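Local coordinates for Spermidine/putrescine ABC transporter, periplasmic binding protein (Treponema pallidum, PDB 2V84) that probably binds polyamines such as spermidine and putrescine at the periplasmic side and serves as the receptor component of an ABC transporter, at residues L67-S72 and K88-L93; I134-K139 and W148-R153; Y158-M163 and F221-G226. All blocks are in the same frame, centred on the assembly; numbering follows the deposited sequence.

Interaction 1: residues L67-S72 and K88-L93; sequences LSIGAS and KRKHLL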
# COMPACT_ATOMS: atom_id res chain seq x y z
N LEU A 67 14.90 3.57 -11.63
CA LEU A 67 15.46 4.75 -10.97
C LEU A 67 16.83 4.49 -10.34
O LEU A 67 17.43 5.40 -9.74
CB LEU A 67 14.46 5.30 -9.94
CG LEU A 67 13.35 6.19 -10.49
CD1 LEU A 67 12.38 5.46 -11.40
CD2 LEU A 67 12.60 6.83 -9.34
N SER A 68 17.32 3.27 -10.49
CA SER A 68 18.65 2.88 -10.01
C SER A 68 19.73 3.81 -10.56
O SER A 68 19.57 4.41 -11.63
CB SER A 68 18.99 1.44 -10.45
OG SER A 68 18.03 0.54 -9.97
N ILE A 69 20.82 3.92 -9.81
CA ILE A 69 21.99 4.68 -10.25
C ILE A 69 22.08 4.68 -11.79
O ILE A 69 22.42 3.65 -12.41
CB ILE A 69 23.31 4.15 -9.55
CG1 ILE A 69 23.21 4.26 -8.02
CG2 ILE A 69 24.56 4.88 -10.07
CD1 ILE A 69 22.19 3.31 -7.33
N GLY A 70 21.79 5.82 -12.40
CA GLY A 70 21.59 7.06 -11.66
C GLY A 70 20.31 7.85 -11.91
O GLY A 70 19.80 8.50 -11.00
N ALA A 71 19.81 7.82 -13.15
CA ALA A 71 18.69 8.69 -13.53
C ALA A 71 17.79 8.15 -14.64
O ALA A 71 18.20 8.00 -15.81
CB ALA A 71 19.19 10.10 -13.87
N SER A 72 16.55 7.86 -14.25
CA SER A 72 15.43 7.61 -15.16
C SER A 72 15.06 8.96 -15.77
O SER A 72 15.63 9.98 -15.42
CB SER A 72 14.25 7.15 -14.33
OG SER A 72 13.83 8.22 -13.49
N LYS A 88 16.48 7.49 -0.23
CA LYS A 88 17.19 8.61 0.40
C LYS A 88 18.67 8.27 0.69
O LYS A 88 19.57 9.07 0.39
CB LYS A 88 16.48 9.06 1.68
CG LYS A 88 15.47 10.17 1.46
CD LYS A 88 14.68 10.45 2.72
CE LYS A 88 15.43 11.34 3.68
NZ LYS A 88 14.50 11.90 4.70
N ARG A 89 18.91 7.09 1.25
CA ARG A 89 20.29 6.72 1.62
C ARG A 89 21.18 6.45 0.41
O ARG A 89 22.41 6.67 0.46
CB ARG A 89 20.29 5.52 2.55
CG ARG A 89 19.47 5.71 3.83
CD ARG A 89 19.87 4.69 4.85
NE ARG A 89 19.73 3.33 4.34
CZ ARG A 89 18.85 2.47 4.81
NH1 ARG A 89 18.06 2.84 5.80
NH2 ARG A 89 18.74 1.25 4.29
N LYS A 90 20.56 5.98 -0.66
CA LYS A 90 21.21 5.76 -1.95
C LYS A 90 21.26 7.02 -2.79
O LYS A 90 21.77 7.00 -3.91
CB LYS A 90 20.48 4.65 -2.72
CG LYS A 90 20.74 3.25 -2.21
CD LYS A 90 20.68 2.22 -3.35
CE LYS A 90 21.21 0.87 -2.90
NZ LYS A 90 21.82 0.10 -4.03
N HIS A 91 20.70 8.11 -2.25
CA HIS A 91 20.74 9.44 -2.88
C HIS A 91 20.05 9.50 -4.23
O HIS A 91 20.55 10.12 -5.16
CB HIS A 91 22.17 9.95 -3.00
CG HIS A 91 22.93 9.89 -1.71
ND1 HIS A 91 22.72 10.80 -0.69
CD2 HIS A 91 23.89 9.05 -1.28
CE1 HIS A 91 23.53 10.52 0.32
NE2 HIS A 91 24.25 9.46 -0.02
N LEU A 92 18.89 8.85 -4.32
CA LEU A 92 18.17 8.72 -5.58
C LEU A 92 17.08 9.75 -5.83
O LEU A 92 16.49 9.79 -6.91
CB LEU A 92 17.57 7.31 -5.69
CG LEU A 92 18.32 6.27 -6.52
CD1 LEU A 92 19.83 6.41 -6.44
CD2 LEU A 92 17.87 4.89 -6.09
N LEU A 93 16.85 10.60 -4.82
CA LEU A 93 15.70 11.50 -4.79
C LEU A 93 16.14 12.95 -4.65
O LEU A 93 17.18 13.24 -4.04
CB LEU A 93 14.76 11.13 -3.63
CG LEU A 93 14.20 9.70 -3.66
CD1 LEU A 93 13.27 9.46 -2.48
CD2 LEU A 93 13.49 9.43 -4.99

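Interaction 2: residues I134-K139 and W148-R153; sequences IAVNKK and WSIFSR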
# COMPACT_ATOMS: atom_id res chain seq x y z
N ILE A 134 -8.07 -8.64 5.32
CA ILE A 134 -8.60 -9.96 4.99
C ILE A 134 -10.05 -9.79 4.58
O ILE A 134 -10.80 -9.09 5.26
CB ILE A 134 -8.53 -10.92 6.23
CG1 ILE A 134 -7.10 -11.00 6.78
CG2 ILE A 134 -9.07 -12.33 5.88
CD1 ILE A 134 -7.01 -11.57 8.20
N ALA A 135 -10.42 -10.45 3.49
CA ALA A 135 -11.81 -10.54 3.05
C ALA A 135 -12.33 -11.93 3.39
O ALA A 135 -11.66 -12.93 3.13
CB ALA A 135 -11.92 -10.27 1.56
N VAL A 136 -13.53 -12.01 3.96
CA VAL A 136 -14.11 -13.30 4.28
C VAL A 136 -15.45 -13.35 3.57
O VAL A 136 -16.18 -12.37 3.61
CB VAL A 136 -14.36 -13.48 5.78
CG1 VAL A 136 -15.10 -14.78 6.02
CG2 VAL A 136 -13.02 -13.52 6.55
N ASN A 137 -15.72 -14.47 2.91
CA ASN A 137 -17.03 -14.75 2.32
C ASN A 137 -17.93 -15.29 3.44
O ASN A 137 -17.78 -16.43 3.87
CB ASN A 137 -16.88 -15.75 1.15
CG ASN A 137 -18.20 -16.12 0.52
OD1 ASN A 137 -19.24 -16.04 1.16
ND2 ASN A 137 -18.18 -16.54 -0.75
N LYS A 138 -18.83 -14.42 3.93
CA LYS A 138 -19.65 -14.65 5.13
C LYS A 138 -20.72 -15.72 4.94
O LYS A 138 -21.21 -16.29 5.92
CB LYS A 138 -20.37 -13.36 5.53
CG LYS A 138 -19.52 -12.25 6.05
CD LYS A 138 -20.37 -11.20 6.78
CE LYS A 138 -21.16 -10.32 5.82
NZ LYS A 138 -21.86 -9.18 6.51
N LYS A 139 -21.12 -15.97 3.70
CA LYS A 139 -22.05 -17.06 3.45
C LYS A 139 -21.33 -18.41 3.46
O LYS A 139 -21.92 -19.42 3.85
CB LYS A 139 -22.91 -16.83 2.18
CG LYS A 139 -22.19 -16.96 0.84
CD LYS A 139 -23.05 -16.41 -0.32
CE LYS A 139 -22.14 -15.75 -1.40
NZ LYS A 139 -22.91 -15.36 -2.62
N TRP A 148 -5.52 -12.71 12.08
CA TRP A 148 -4.64 -13.42 11.13
C TRP A 148 -4.67 -14.93 11.29
O TRP A 148 -4.31 -15.67 10.38
CB TRP A 148 -3.19 -12.92 11.27
CG TRP A 148 -3.06 -11.46 10.90
CD1 TRP A 148 -2.90 -10.41 11.75
CD2 TRP A 148 -3.14 -10.90 9.57
NE1 TRP A 148 -2.88 -9.23 11.05
CE2 TRP A 148 -3.02 -9.49 9.71
CE3 TRP A 148 -3.29 -11.44 8.29
CZ2 TRP A 148 -3.05 -8.62 8.61
CZ3 TRP A 148 -3.33 -10.57 7.19
CH2 TRP A 148 -3.19 -9.17 7.36
N SER A 149 -5.00 -15.40 12.49
CA SER A 149 -5.00 -16.83 12.74
C SER A 149 -6.09 -17.51 11.93
O SER A 149 -6.22 -18.73 11.97
CB SER A 149 -5.17 -17.11 14.23
OG SER A 149 -3.92 -16.84 14.90
N ILE A 150 -6.87 -16.73 11.18
CA ILE A 150 -7.89 -17.33 10.30
C ILE A 150 -7.19 -18.21 9.25
O ILE A 150 -7.75 -19.18 8.74
CB ILE A 150 -8.77 -16.24 9.61
CG1 ILE A 150 -9.99 -16.90 8.93
CG2 ILE A 150 -7.94 -15.37 8.63
CD1 ILE A 150 -11.17 -15.95 8.74
N PHE A 151 -5.94 -17.90 8.96
CA PHE A 151 -5.19 -18.70 7.99
C PHE A 151 -4.69 -20.05 8.51
O PHE A 151 -4.21 -20.87 7.74
CB PHE A 151 -4.08 -17.84 7.35
CG PHE A 151 -4.62 -16.71 6.53
CD1 PHE A 151 -5.25 -16.96 5.31
CD2 PHE A 151 -4.52 -15.38 6.98
CE1 PHE A 151 -5.77 -15.93 4.54
CE2 PHE A 151 -5.03 -14.33 6.23
CZ PHE A 151 -5.67 -14.61 5.00
N SER A 152 -4.86 -20.29 9.81
CA SER A 152 -4.52 -21.59 10.37
C SER A 152 -5.74 -22.53 10.44
O SER A 152 -5.64 -23.64 10.97
CB SER A 152 -3.88 -21.41 11.74
OG SER A 152 -4.89 -21.11 12.67
N ARG A 153 -6.87 -22.10 9.88
CA ARG A 153 -8.10 -22.90 9.88
C ARG A 153 -8.04 -24.04 8.88
O ARG A 153 -8.16 -23.82 7.69
CB ARG A 153 -9.32 -22.03 9.59
CG ARG A 153 -9.66 -21.18 10.77
CD ARG A 153 -10.99 -20.54 10.68
NE ARG A 153 -12.13 -21.44 10.44
CZ ARG A 153 -13.37 -20.99 10.46
NH1 ARG A 153 -13.58 -19.71 10.75
NH2 ARG A 153 -14.40 -21.78 10.23

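Interaction 3: residues Y158-M163 and F221-G226; sequences YRMSMM and FVVAHG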
# COMPACT_ATOMS: atom_id res chain seq x y z
N TYR A 158 -7.03 -25.04 1.43
CA TYR A 158 -7.10 -24.97 -0.04
C TYR A 158 -8.30 -24.16 -0.53
O TYR A 158 -8.81 -24.37 -1.63
CB TYR A 158 -7.07 -26.38 -0.67
CG TYR A 158 -6.13 -27.33 0.05
CD1 TYR A 158 -4.75 -27.06 0.15
CD2 TYR A 158 -6.62 -28.49 0.66
CE1 TYR A 158 -3.89 -27.93 0.82
CE2 TYR A 158 -5.76 -29.37 1.34
CZ TYR A 158 -4.41 -29.09 1.41
OH TYR A 158 -3.58 -29.97 2.08
N ARG A 159 -8.75 -23.23 0.30
CA ARG A 159 -9.76 -22.26 -0.11
C ARG A 159 -9.37 -20.89 0.39
O ARG A 159 -10.21 -20.02 0.54
CB ARG A 159 -11.16 -22.66 0.40
CG ARG A 159 -11.66 -23.98 -0.17
CD ARG A 159 -13.17 -24.16 0.07
NE ARG A 159 -13.48 -24.39 1.47
CZ ARG A 159 -14.66 -24.14 2.04
NH1 ARG A 159 -15.66 -23.63 1.33
NH2 ARG A 159 -14.83 -24.39 3.34
N MET A 160 -8.07 -20.71 0.65
CA MET A 160 -7.53 -19.44 1.13
C MET A 160 -6.27 -19.08 0.37
O MET A 160 -5.59 -19.95 -0.18
CB MET A 160 -7.21 -19.54 2.63
CG MET A 160 -8.45 -19.87 3.47
SD MET A 160 -8.17 -19.66 5.25
CE MET A 160 -7.07 -21.04 5.59
N SER A 161 -5.97 -17.78 0.31
CA SER A 161 -4.67 -17.30 -0.16
C SER A 161 -4.14 -16.21 0.75
O SER A 161 -4.91 -15.54 1.48
CB SER A 161 -4.77 -16.77 -1.61
OG SER A 161 -5.52 -15.55 -1.69
N MET A 162 -2.81 -16.06 0.75
CA MET A 162 -2.18 -14.91 1.33
C MET A 162 -1.45 -14.20 0.22
O MET A 162 -1.26 -14.77 -0.87
CB MET A 162 -1.24 -15.30 2.50
CG MET A 162 -2.02 -15.82 3.74
SD MET A 162 -0.95 -15.99 5.17
CE MET A 162 -0.90 -14.30 5.71
N MET A 163 -1.03 -12.97 0.48
CA MET A 163 -0.40 -12.16 -0.56
C MET A 163 1.02 -12.61 -0.88
O MET A 163 1.73 -13.11 0.01
CB MET A 163 -0.42 -10.68 -0.18
CG MET A 163 -1.80 -10.06 -0.30
SD MET A 163 -1.73 -8.26 -0.47
CE MET A 163 -1.31 -7.78 1.18
N PHE A 221 -11.61 -18.87 -3.52
CA PHE A 221 -11.05 -18.57 -2.20
C PHE A 221 -12.17 -18.01 -1.36
O PHE A 221 -12.90 -17.13 -1.82
CB PHE A 221 -9.93 -17.52 -2.25
CG PHE A 221 -8.78 -17.84 -3.19
CD1 PHE A 221 -8.53 -19.13 -3.64
CD2 PHE A 221 -7.90 -16.82 -3.56
CE1 PHE A 221 -7.44 -19.39 -4.50
CE2 PHE A 221 -6.83 -17.07 -4.40
CZ PHE A 221 -6.59 -18.36 -4.87
N VAL A 222 -12.31 -18.49 -0.12
CA VAL A 222 -13.39 -17.98 0.73
C VAL A 222 -12.87 -17.03 1.81
O VAL A 222 -13.63 -16.31 2.45
CB VAL A 222 -14.30 -19.11 1.34
CG1 VAL A 222 -15.04 -19.87 0.23
CG2 VAL A 222 -13.49 -20.07 2.23
N VAL A 223 -11.54 -17.03 1.97
CA VAL A 223 -10.85 -16.07 2.81
C VAL A 223 -9.59 -15.72 2.04
O VAL A 223 -8.87 -16.59 1.59
CB VAL A 223 -10.43 -16.66 4.17
CG1 VAL A 223 -9.67 -15.61 4.96
CG2 VAL A 223 -11.62 -17.13 4.98
N ALA A 224 -9.32 -14.43 1.89
CA ALA A 224 -8.08 -14.04 1.22
C ALA A 224 -7.48 -12.79 1.81
O ALA A 224 -8.18 -11.89 2.23
CB ALA A 224 -8.30 -13.86 -0.29
N HIS A 225 -6.14 -12.76 1.83
CA HIS A 225 -5.37 -11.59 2.23
C HIS A 225 -5.25 -10.64 1.03
O HIS A 225 -4.97 -11.08 -0.09
CB HIS A 225 -3.98 -12.13 2.61
CG HIS A 225 -3.04 -11.12 3.17
ND1 HIS A 225 -1.68 -11.32 3.13
CD2 HIS A 225 -3.23 -9.93 3.79
CE1 HIS A 225 -1.07 -10.30 3.72
NE2 HIS A 225 -1.99 -9.44 4.13
N GLY A 226 -5.50 -9.34 1.23
CA GLY A 226 -5.38 -8.41 0.11
C GLY A 226 -5.95 -7.03 0.34
O GLY A 226 -6.25 -6.67 1.47
O HOH W 1 -4.24 -13.32 -1.21

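Interaction 1: residues L67-S72 and K88-L93
L92 and I69 carry this small apolar contact, with the backbone of L67 as their third partner. L92 points toward the loop 67-72 and sets its branch point against the chain: CG lies 3.5 Å from the carbonyl O of L67, and CD2 is nearly as near to the same oxygen. That approach is plain van der Waals contact of a leucine fork with a carbonyl, for no hydrogen bond joins the two segments. The other branch of the fork, CD1, meets the tip of I69, whose CD1 stands 4.0 Å away, and the two side chains cross at about a right angle. I69 can reach over because CG1 lies anti to the carbonyl carbon (chi1 -60°), and the bend at chi2 (69°) then sets CD1 toward L92. Past L92, the aliphatic part of K90 passes loosely by I69, with K90 CD 4.4 Å from I69 CD1, so the exposed side of the contact is a lysine chain beside I69. The inner side is quite different: L67 and L92 are buried, and L92 packs on M87 of helix 81-89 and on F64 of helix 60-67. A cis peptide bond joins I69 to G70 and turns the loop sharply just beyond the contact. On the facing segment, H91 leaves the helix with positive phi, and its N bonds to K88 O at 3.0 Å. The arrangement brings together the chain ends of two consecutive helices in a solute-binding protein fold, the second finished by a Schellman motif, after which L92 turns inward against the loop 67-72.

Interaction 2: residues I134-K139 and W148-R153
The end of strand 125-137 passes a short 3-10 segment, residues 148-152, with I134 and W148 the nearest pair of CA atoms at 8.1 Å, so side chains alone bridge the gap. This is a 3-10 turn laid over one face of the mixed sheet in a periplasmic binding protein fold. I134 is the centre of it, pointing toward the turn and meeting three residues there. Its CD1 methyl sits over one face of the W148 indole, 4.1 Å from the centroid of the six-membered ring and 27° off the normal, a CH-pi contact shifted toward the rim near CE3. The same methyl touches I150 CG2 at 3.9 Å and F151 CE2 at a like distance, the phenyl ring being met obliquely. Extension of the isoleucine arm, CD1 anti to CA (chi2 163°), brings the methyl between W148, I150 and F151. W148 starts out away from the strand, yet its indole swings back, and its NE1 is held by S253 OG while its ring meets H225 edge-to-face. E168, a predicted spermidine-binding residue, has its side chain about 6 Å from that of W148, so the packing lies close to the probable ligand site. The turn itself is tied by its own backbone, F151 N bonding to W148 O. S149 O takes both the N and the OG of S152, the hydroxyl in the carbonyl plane on a lone pair. Beyond I134, V136 CG2 rests 3.8 Å from I150 CD1, the two side chains passing at a slant.

Interaction 3: residues Y158-M163 and F221-G226
M160 and S161 pair with V223 and A224 as neighbouring parallel strands, 160-162 and 223-226, whose axes run 4.8 Å apart in the mixed sheet of this binding-protein fold. The backbone grip is uneven. It is firm where V222 N bonds to R159 O at 2.7 Å and H225 N to S161 O, but weak between them, where S161 N reaches V223 O at 3.4 Å. On one face M160 and V223 lie side by side, CG against CB; on the other S161 OG stands beside A224 CB and close to the F221 ring. Close packing also surrounds H225. Its imidazole leaves the backbone opposite N (chi1 -175°) and turns toward the neighbouring strand; in the conformer described, M163 CE lies over one face. That end adjoins the predicted spermidine site, since E168 touches H225. The R159 side chain, partly exposed, is the loose part: V222 CG2 sits 4.2 Å above its guanidinium plane, an apolar touch, although the two backbones are firmly bonded. Water enters the buried part too, accepting from S161 OG and donating to H225 O, both at 2.6 Å, and thus links the strands beyond their direct bonds. Side chain joins backbone at H225, whose ND1 accepts M163 N at 3.2 Å, the donor lying 30° out of the ring plane.

Along the chain the three contacts follow in series, interaction 1 closing before interaction 2 opens and interaction 2 before interaction 3. Interaction 1 stands apart, its centre 40 Å from that of interaction 2 and 36 Å from that of interaction 3, across the centre of the chain. Interactions 2 and 3 have centres 8 Å apart and share the mixed sheet, where strand 125-137 runs antiparallel to strand 223-226; N137 N to V222 O and A135 N to A224 O are probable hydrogen bonds between them. The pair packs together beside the predicted spermidine site, whereas interaction 1 joins the loops that follow helices 60-67 and 81-89, far from it.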